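Local coordinates for coiled-coil quantitatively-enriched protein 1 (Schizosaccharomyces pombe, PDB 7CUJ) that links telomeres to the meiotic centrosome and is required for telomere clustering in meiotic prophase, telomere length regulation and chromosome segregation, at residues H219-K222 / C223-S227; T186-D190 / I191-M195; Q31-A34 / F35-D38. All coordinates share one frame; numbering follows the deposited sequence.

Interaction 1 of 3, residues H219-K222 / C223-S227; sequences HAIK and CFQSS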
loop_
_atom_site.group_PDB
_atom_site.type_symbol
_atom_site.label_atom_id
_atom_site.label_comp_id
_atom_site.label_asym_id
_atom_site.label_seq_id
_atom_site.Cartn_x
_atom_site.Cartn_y
_atom_site.Cartn_z
ATOM N N HIS A 219 -3.460 15.361 19.373
ATOM C CA HIS A 219 -4.242 14.744 20.431
ATOM C C HIS A 219 -3.603 13.426 20.864
ATOM O O HIS A 219 -3.502 13.153 22.059
ATOM C CB HIS A 219 -5.690 14.549 19.959
ATOM C CG HIS A 219 -6.662 14.286 21.058
ATOM N ND1 HIS A 219 -8.028 14.330 20.852
ATOM C CD2 HIS A 219 -6.483 13.987 22.362
ATOM C CE1 HIS A 219 -8.651 14.058 21.981
ATOM N NE2 HIS A 219 -7.724 13.847 22.923
ATOM N N ALA A 220 -3.165 12.626 19.881
ATOM C CA ALA A 220 -2.584 11.316 20.130
ATOM C C ALA A 220 -1.249 11.445 20.863
ATOM O O ALA A 220 -0.997 10.719 21.823
ATOM C CB ALA A 220 -2.440 10.551 18.834
ATOM N N ILE A 221 -0.403 12.375 20.405
ATOM C CA ILE A 221 0.874 12.640 21.052
ATOM C C ILE A 221 0.632 13.048 22.508
ATOM O O ILE A 221 1.361 12.617 23.401
ATOM C CB ILE A 221 1.690 13.683 20.260
ATOM C CG1 ILE A 221 2.236 13.085 18.959
ATOM C CG2 ILE A 221 2.804 14.273 21.116
ATOM C CD1 ILE A 221 2.628 14.104 17.913
ATOM N N LYS A 222 -0.410 13.860 22.737
ATOM C CA LYS A 222 -0.770 14.323 24.070
ATOM C C LYS A 222 -1.049 13.135 24.993
ATOM O O LYS A 222 -0.556 13.108 26.118
ATOM C CB LYS A 222 -1.901 15.360 23.995
ATOM C CG LYS A 222 -2.993 15.264 25.056
ATOM C CD LYS A 222 -2.582 15.723 26.438
ATOM C CE LYS A 222 -3.431 15.106 27.530
ATOM N NZ LYS A 222 -2.958 15.493 28.882
ATOM N N CYS A 223 -1.811 12.148 24.498
ATOM C CA CYS A 223 -2.312 11.055 25.321
ATOM C C CYS A 223 -1.230 10.011 25.598
ATOM O O CYS A 223 -1.393 9.190 26.499
ATOM C CB CYS A 223 -3.519 10.383 24.676
ATOM S SG CYS A 223 -5.003 11.423 24.660
ATOM N N PHE A 224 -0.138 10.036 24.823
ATOM C CA PHE A 224 0.933 9.063 24.988
ATOM C C PHE A 224 2.254 9.762 25.304
ATOM O O PHE A 224 3.309 9.132 25.274
ATOM C CB PHE A 224 1.015 8.119 23.783
ATOM C CG PHE A 224 -0.198 7.241 23.603
ATOM C CD1 PHE A 224 -1.268 7.666 22.829
ATOM C CD2 PHE A 224 -0.283 6.000 24.219
ATOM C CE1 PHE A 224 -2.394 6.871 22.670
ATOM C CE2 PHE A 224 -1.408 5.203 24.057
ATOM C CZ PHE A 224 -2.463 5.641 23.286
ATOM N N GLN A 225 2.178 11.060 25.624
ATOM C CA GLN A 225 3.320 11.827 26.097
ATOM C C GLN A 225 3.967 11.113 27.280
ATOM O O GLN A 225 5.190 11.033 27.368
ATOM C CB GLN A 225 2.872 13.212 26.567
ATOM C CG GLN A 225 2.950 14.293 25.499
ATOM C CD GLN A 225 2.644 15.655 26.072
ATOM O OE1 GLN A 225 1.701 15.830 26.842
ATOM N NE2 GLN A 225 3.447 16.635 25.694
ATOM N N SER A 226 3.116 10.591 28.173
ATOM C CA SER A 226 3.505 10.006 29.447
ATOM C C SER A 226 4.517 8.873 29.275
ATOM O O SER A 226 5.262 8.570 30.206
ATOM C CB SER A 226 2.286 9.540 30.202
ATOM O OG SER A 226 1.403 8.831 29.343
ATOM N N SER A 227 4.542 8.258 28.085
ATOM C CA SER A 227 5.367 7.085 27.836
ATOM C C SER A 227 6.712 7.461 27.206
ATOM O O SER A 227 7.731 7.468 27.896
ATOM C CB SER A 227 4.624 6.048 27.024
ATOM O OG SER A 227 4.133 6.600 25.812
#
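His219 and Ala220 meet Cys223 and Phe224 at the C-terminal end of helix 217-223, which follows strand 208-213 of the parallel alpha/beta sheet and here unwinds into the loop leading to helix 232-243. This parallel-sheet domain is one part of a longer coiled-coil protein. Cys223 N donates to His219 O at 3.1 Å and shares its hydrogen weakly with Ala220 O. Phe224 N makes two weak bonds, 3.2 Å to Ala220 O and 3.3 Å to Ile221 O, and Gln225 N a long, weak one of 3.5 Å to Lys222 O; Phe224 is where the chain leaves helical angles. The thiol turns back along the helix: with SG beside its own backbone N (chi1 -69°), Cys223 brings that sulfur to 3.7 Å from His219 CD2. The approach to the imidazole is oblique. His219 itself is fixed in rotation by hydrogen bonds at both ring nitrogens, ND1 with Gly215 N and NE2 with Met308 O, a pattern consistent with a proton on NE2. The Lys222 chain bends at chi2 and ends in a weak, long ion pair with Asp13. Ile221, itself buried, packs against Ile191, Met195 and Ile236, while the Phe224 ring lies against Phe232, Asn235 and Val239 of helix 232-243. The rim of that ring receives a backbone oxygen, Ala220 O standing in the ring plane 3.2 Å from Phe224 CD1. In the loop beyond, Phe224 O accepts twice, from Ser227 N and, at 2.7 Å, from Ser227 OG, both donors coming from one face of its carbonyl plane although Ser227 is poorly ordered.

Interaction 2 of 3, residues T186-D190 / I191-M195; sequences TIFYD and IEAYM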
loop_
_atom_site.group_PDB
_atom_site.type_symbol
_atom_site.label_atom_id
_atom_site.label_comp_id
_atom_site.label_asym_id
_atom_site.label_seq_id
_atom_site.Cartn_x
_atom_site.Cartn_y
_atom_site.Cartn_z
ATOM N N THR A 186 2.881 32.093 26.913
ATOM C CA THR A 186 3.417 31.289 25.821
ATOM C C THR A 186 2.326 30.423 25.192
ATOM O O THR A 186 1.631 29.685 25.888
ATOM C CB THR A 186 4.598 30.421 26.281
ATOM O OG1 THR A 186 5.529 31.255 26.971
ATOM C CG2 THR A 186 5.308 29.727 25.140
ATOM N N ILE A 187 2.202 30.512 23.861
ATOM C CA ILE A 187 1.261 29.708 23.096
ATOM C C ILE A 187 2.037 28.848 22.100
ATOM O O ILE A 187 2.875 29.348 21.351
ATOM C CB ILE A 187 0.218 30.588 22.373
ATOM C CG1 ILE A 187 -0.493 31.549 23.329
ATOM C CG2 ILE A 187 -0.776 29.724 21.608
ATOM C CD1 ILE A 187 -1.087 32.760 22.647
ATOM N N PHE A 188 1.732 27.547 22.095
ATOM C CA PHE A 188 2.226 26.650 21.065
ATOM C C PHE A 188 1.132 26.442 20.026
ATOM O O PHE A 188 0.086 25.869 20.327
ATOM C CB PHE A 188 2.715 25.339 21.682
ATOM C CG PHE A 188 4.015 25.495 22.427
ATOM C CD1 PHE A 188 5.227 25.312 21.778
ATOM C CD2 PHE A 188 4.028 25.875 23.760
ATOM C CE1 PHE A 188 6.425 25.477 22.456
ATOM C CE2 PHE A 188 5.226 26.042 24.438
ATOM C CZ PHE A 188 6.422 25.841 23.785
ATOM N N TYR A 189 1.387 26.942 18.810
ATOM C CA TYR A 189 0.436 26.804 17.719
ATOM C C TYR A 189 0.220 25.322 17.411
ATOM O O TYR A 189 -0.886 24.918 17.061
ATOM C CB TYR A 189 0.884 27.597 16.487
ATOM C CG TYR A 189 -0.055 27.491 15.310
ATOM C CD1 TYR A 189 -1.096 28.393 15.145
ATOM C CD2 TYR A 189 0.085 26.482 14.368
ATOM C CE1 TYR A 189 -1.969 28.299 14.071
ATOM C CE2 TYR A 189 -0.777 26.375 13.287
ATOM C CZ TYR A 189 -1.809 27.286 13.141
ATOM O OH TYR A 189 -2.661 27.190 12.081
ATOM N N ASP A 190 1.285 24.527 17.559
ATOM C CA ASP A 190 1.270 23.124 17.173
ATOM C C ASP A 190 2.182 22.317 18.094
ATOM O O ASP A 190 3.106 22.861 18.698
ATOM C CB ASP A 190 1.639 22.947 15.696
ATOM C CG ASP A 190 3.018 23.480 15.352
ATOM O OD1 ASP A 190 4.016 22.807 15.698
ATOM O OD2 ASP A 190 3.086 24.574 14.757
ATOM N N ILE A 191 1.907 21.008 18.168
ATOM C CA ILE A 191 2.579 20.092 19.073
ATOM C C ILE A 191 4.009 19.844 18.600
ATOM O O ILE A 191 4.899 19.665 19.427
ATOM C CB ILE A 191 1.764 18.791 19.242
ATOM C CG1 ILE A 191 0.603 18.977 20.224
ATOM C CG2 ILE A 191 2.644 17.609 19.630
ATOM C CD1 ILE A 191 1.021 19.350 21.634
ATOM N N GLU A 192 4.224 19.842 17.277
ATOM C CA GLU A 192 5.563 19.701 16.724
ATOM C C GLU A 192 6.483 20.752 17.346
ATOM O O GLU A 192 7.597 20.434 17.761
ATOM C CB GLU A 192 5.545 19.784 15.195
ATOM C CG GLU A 192 6.882 19.438 14.556
ATOM C CD GLU A 192 6.952 19.530 13.038
ATOM O OE1 GLU A 192 5.994 19.088 12.368
ATOM O OE2 GLU A 192 7.968 20.047 12.524
ATOM N N ALA A 193 5.996 21.998 17.423
ATOM C CA ALA A 193 6.741 23.097 18.019
ATOM C C ALA A 193 6.979 22.830 19.502
ATOM O O ALA A 193 8.049 23.139 20.018
ATOM C CB ALA A 193 6.021 24.406 17.802
ATOM N N TYR A 194 5.979 22.246 20.176
ATOM C CA TYR A 194 6.121 21.893 21.579
ATOM C C TYR A 194 7.213 20.839 21.741
ATOM O O TYR A 194 8.130 21.026 22.537
ATOM C CB TYR A 194 4.789 21.458 22.195
ATOM C CG TYR A 194 4.877 21.184 23.674
ATOM C CD1 TYR A 194 4.792 22.214 24.598
ATOM C CD2 TYR A 194 5.071 19.897 24.153
ATOM C CE1 TYR A 194 4.886 21.971 25.960
ATOM C CE2 TYR A 194 5.168 19.636 25.510
ATOM C CZ TYR A 194 5.077 20.677 26.416
ATOM O OH TYR A 194 5.170 20.432 27.756
ATOM N N MET A 195 7.111 19.747 20.972
ATOM C CA MET A 195 8.087 18.667 20.997
ATOM C C MET A 195 9.493 19.244 20.860
ATOM O O MET A 195 10.381 18.918 21.646
ATOM C CB MET A 195 7.859 17.678 19.847
ATOM C CG MET A 195 6.535 16.933 19.892
ATOM S SD MET A 195 6.423 15.741 21.248
ATOM C CE MET A 195 5.617 16.738 22.500
#
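Asp190 and Phe188 grip the first turn of helix 191-200 just after strand 184-188, at the strand-to-helix junction of a beta-alpha-beta unit completed by strand 208-213. Two hydrogen bonds start the helix. Asp190 is its N-cap: Ala193 N donates to Asp190 OD1 at 2.7 Å, meeting the oxygen nearly along its C-O axis. The carboxylate gets there because CG sits between backbone N and carbonyl carbon (chi1 60°), folding the side chain over the helix start. Asp190 OD1 also accepts from Ser127 OG. The backbone adds Tyr194 N to Asp190 O, 3.3 Å, and Ile191 N, at the start of the helix, donates to Glu218 OE2.

The aromatic contact is a T-shaped pair. Tyr194 presents its edge to Phe188, ring centroids 5.1 Å apart and planes at 81°, with Tyr194 CD1 3.7 Å above the Phe188 ring plane and over its centre. Phe188 lies close along the helix too, its CD1 3.5 Å from Tyr194 CA and 4.2 Å from Ala193 CB. Arg210 makes a cation-pi contact with Tyr194.

Among charges, Glu192 OE1 is 5.4 Å from Asp190 OD1 but pairs with Lys65 in a salt bridge. With a backbone N-H, a serine hydroxyl and the positive end of the helix dipole around it, the buried Asp190 carboxylate would probably stay ionised.

Interaction 3 of 3, residues Q31-A34 / F35-D38; sequences QYFA and FCID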
loop_
_atom_site.group_PDB
_atom_site.type_symbol
_atom_site.label_atom_id
_atom_site.label_comp_id
_atom_site.label_asym_id
_atom_site.label_seq_id
_atom_site.Cartn_x
_atom_site.Cartn_y
_atom_site.Cartn_z
ATOM N N GLN A 31 -5.509 6.264 4.440
ATOM C CA GLN A 31 -5.880 5.383 3.345
ATOM C C GLN A 31 -4.661 5.118 2.459
ATOM O O GLN A 31 -4.396 3.974 2.101
ATOM C CB GLN A 31 -7.041 6.024 2.581
ATOM C CG GLN A 31 -7.548 5.221 1.391
ATOM C CD GLN A 31 -8.432 6.063 0.501
ATOM O OE1 GLN A 31 -7.995 7.049 -0.091
ATOM N NE2 GLN A 31 -9.693 5.674 0.392
ATOM N N TYR A 32 -3.917 6.184 2.133
ATOM C CA TYR A 32 -2.737 6.119 1.286
ATOM C C TYR A 32 -1.635 5.316 1.977
ATOM O O TYR A 32 -0.815 4.690 1.309
ATOM C CB TYR A 32 -2.258 7.533 0.935
ATOM C CG TYR A 32 -1.149 7.592 -0.086
ATOM C CD1 TYR A 32 -1.434 7.615 -1.443
ATOM C CD2 TYR A 32 0.185 7.612 0.300
ATOM C CE1 TYR A 32 -0.425 7.656 -2.391
ATOM C CE2 TYR A 32 1.205 7.653 -0.636
ATOM C CZ TYR A 32 0.898 7.671 -1.987
ATOM O OH TYR A 32 1.885 7.708 -2.925
ATOM N N PHE A 33 -1.623 5.351 3.315
ATOM C CA PHE A 33 -0.624 4.678 4.131
ATOM C C PHE A 33 -1.193 3.394 4.742
ATOM O O PHE A 33 -0.607 2.848 5.675
ATOM C CB PHE A 33 -0.156 5.613 5.253
ATOM C CG PHE A 33 0.984 6.531 4.890
ATOM C CD1 PHE A 33 0.744 7.754 4.281
ATOM C CD2 PHE A 33 2.298 6.167 5.149
ATOM C CE1 PHE A 33 1.793 8.593 3.936
ATOM C CE2 PHE A 33 3.345 7.012 4.810
ATOM C CZ PHE A 33 3.092 8.221 4.201
ATOM N N ALA A 34 -2.326 2.907 4.220
ATOM C CA ALA A 34 -3.068 1.844 4.888
ATOM C C ALA A 34 -2.187 0.617 5.125
ATOM O O ALA A 34 -2.097 0.144 6.254
ATOM C CB ALA A 34 -4.337 1.508 4.141
ATOM N N PHE A 35 -1.527 0.135 4.061
ATOM C CA PHE A 35 -0.662 -1.035 4.124
ATOM C C PHE A 35 0.449 -0.814 5.146
ATOM O O PHE A 35 0.669 -1.652 6.016
ATOM C CB PHE A 35 -0.048 -1.347 2.756
ATOM C CG PHE A 35 0.824 -2.579 2.741
ATOM C CD1 PHE A 35 2.141 -2.528 3.173
ATOM C CD2 PHE A 35 0.319 -3.802 2.325
ATOM C CE1 PHE A 35 2.936 -3.666 3.181
ATOM C CE2 PHE A 35 1.115 -4.940 2.326
ATOM C CZ PHE A 35 2.424 -4.871 2.750
ATOM N N CYS A 36 1.138 0.322 5.006
ATOM C CA CYS A 36 2.290 0.702 5.806
ATOM C C CYS A 36 1.929 0.791 7.291
ATOM O O CYS A 36 2.703 0.355 8.140
ATOM C CB CYS A 36 2.826 2.045 5.325
ATOM S SG CYS A 36 4.452 2.457 6.004
ATOM N N ILE A 37 0.760 1.368 7.592
ATOM C CA ILE A 37 0.308 1.535 8.965
ATOM C C ILE A 37 0.006 0.160 9.558
ATOM O O ILE A 37 0.448 -0.146 10.667
ATOM C CB ILE A 37 -0.899 2.495 9.047
ATOM C CG1 ILE A 37 -0.471 3.956 8.875
ATOM C CG2 ILE A 37 -1.675 2.293 10.340
ATOM C CD1 ILE A 37 -1.610 4.912 8.593
ATOM N N ASP A 38 -0.724 -0.664 8.793
ATOM C CA ASP A 38 -1.108 -1.997 9.226
ATOM C C ASP A 38 0.142 -2.821 9.529
ATOM O O ASP A 38 0.191 -3.523 10.537
ATOM C CB ASP A 38 -2.022 -2.678 8.204
ATOM C CG ASP A 38 -2.390 -4.104 8.580
ATOM O OD1 ASP A 38 -3.091 -4.282 9.601
ATOM O OD2 ASP A 38 -1.962 -5.025 7.857
HETATM O O HOH W 1 0.938 2.018 2.422
#
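Ile37 lies beside Phe33, with Ile37 CD1 3.7 Å from Phe33 CB. The backbone joins the two as well: Ile37 N donates to Phe33 O at 2.8 Å. CG1 stands beside the backbone N of Ile37 (chi1 -75°), which points the longer branch back at Phe33. Cys36 makes a looser contact, its CB 4.2 Å from Phe33 CD2 and oblique to the ring. One residue on, Asp38 N donates to Ala34 O at 3.0 Å. These bonds form the first turn of helix 34-41, for which Phe33 is the N-cap; the same residue is where helix 20-32 loses helical angles, making this a helix-to-helix break. Ala34 N still reaches back to Gln31 O at 3.1 Å. A water bridges the break where a direct i to i+4 bond would run, accepting from Cys36 N at 3.1 Å and donating weakly to Tyr32 O. Farther out, Phe56 of helix 47-65 meets the Phe33 ring edge-to-face and also touches Ile37, whose other neighbours include Val237 and Ala241. An alanine in place of Ile37 would keep the backbone bond but is likely to open a gap between Phe33 CB, Phe56 and helix 232-243. At the interface with other chains, the Phe35 ring meets Phe35 of the second subunit and, edge-to-face, an aromatic side chain of another protein's chain.

Interactions 1 and 2 belong to one neighbourhood, consecutive helices after adjacent strands of the parallel sheet, with centres 14 Å apart. They touch through apolar packing: Ile221 CG2 is 3.7 Å from Ile191 CG2 and 3.9 Å from Met195 SD, while Gln225 rests against Tyr194. Glu218, one residue before interaction 1, ties its helix to the start of the helix in interaction 2. Interaction 3 lies apart, its centre 21 Å from that of interaction 1 and 27 Å from that of interaction 2. Helix 232-243 relates it to interaction 1, touching both Phe224 and Ile37. Of the three, interaction 3 alone meets other chains, at the edge where partner proteins and the second subunit assemble.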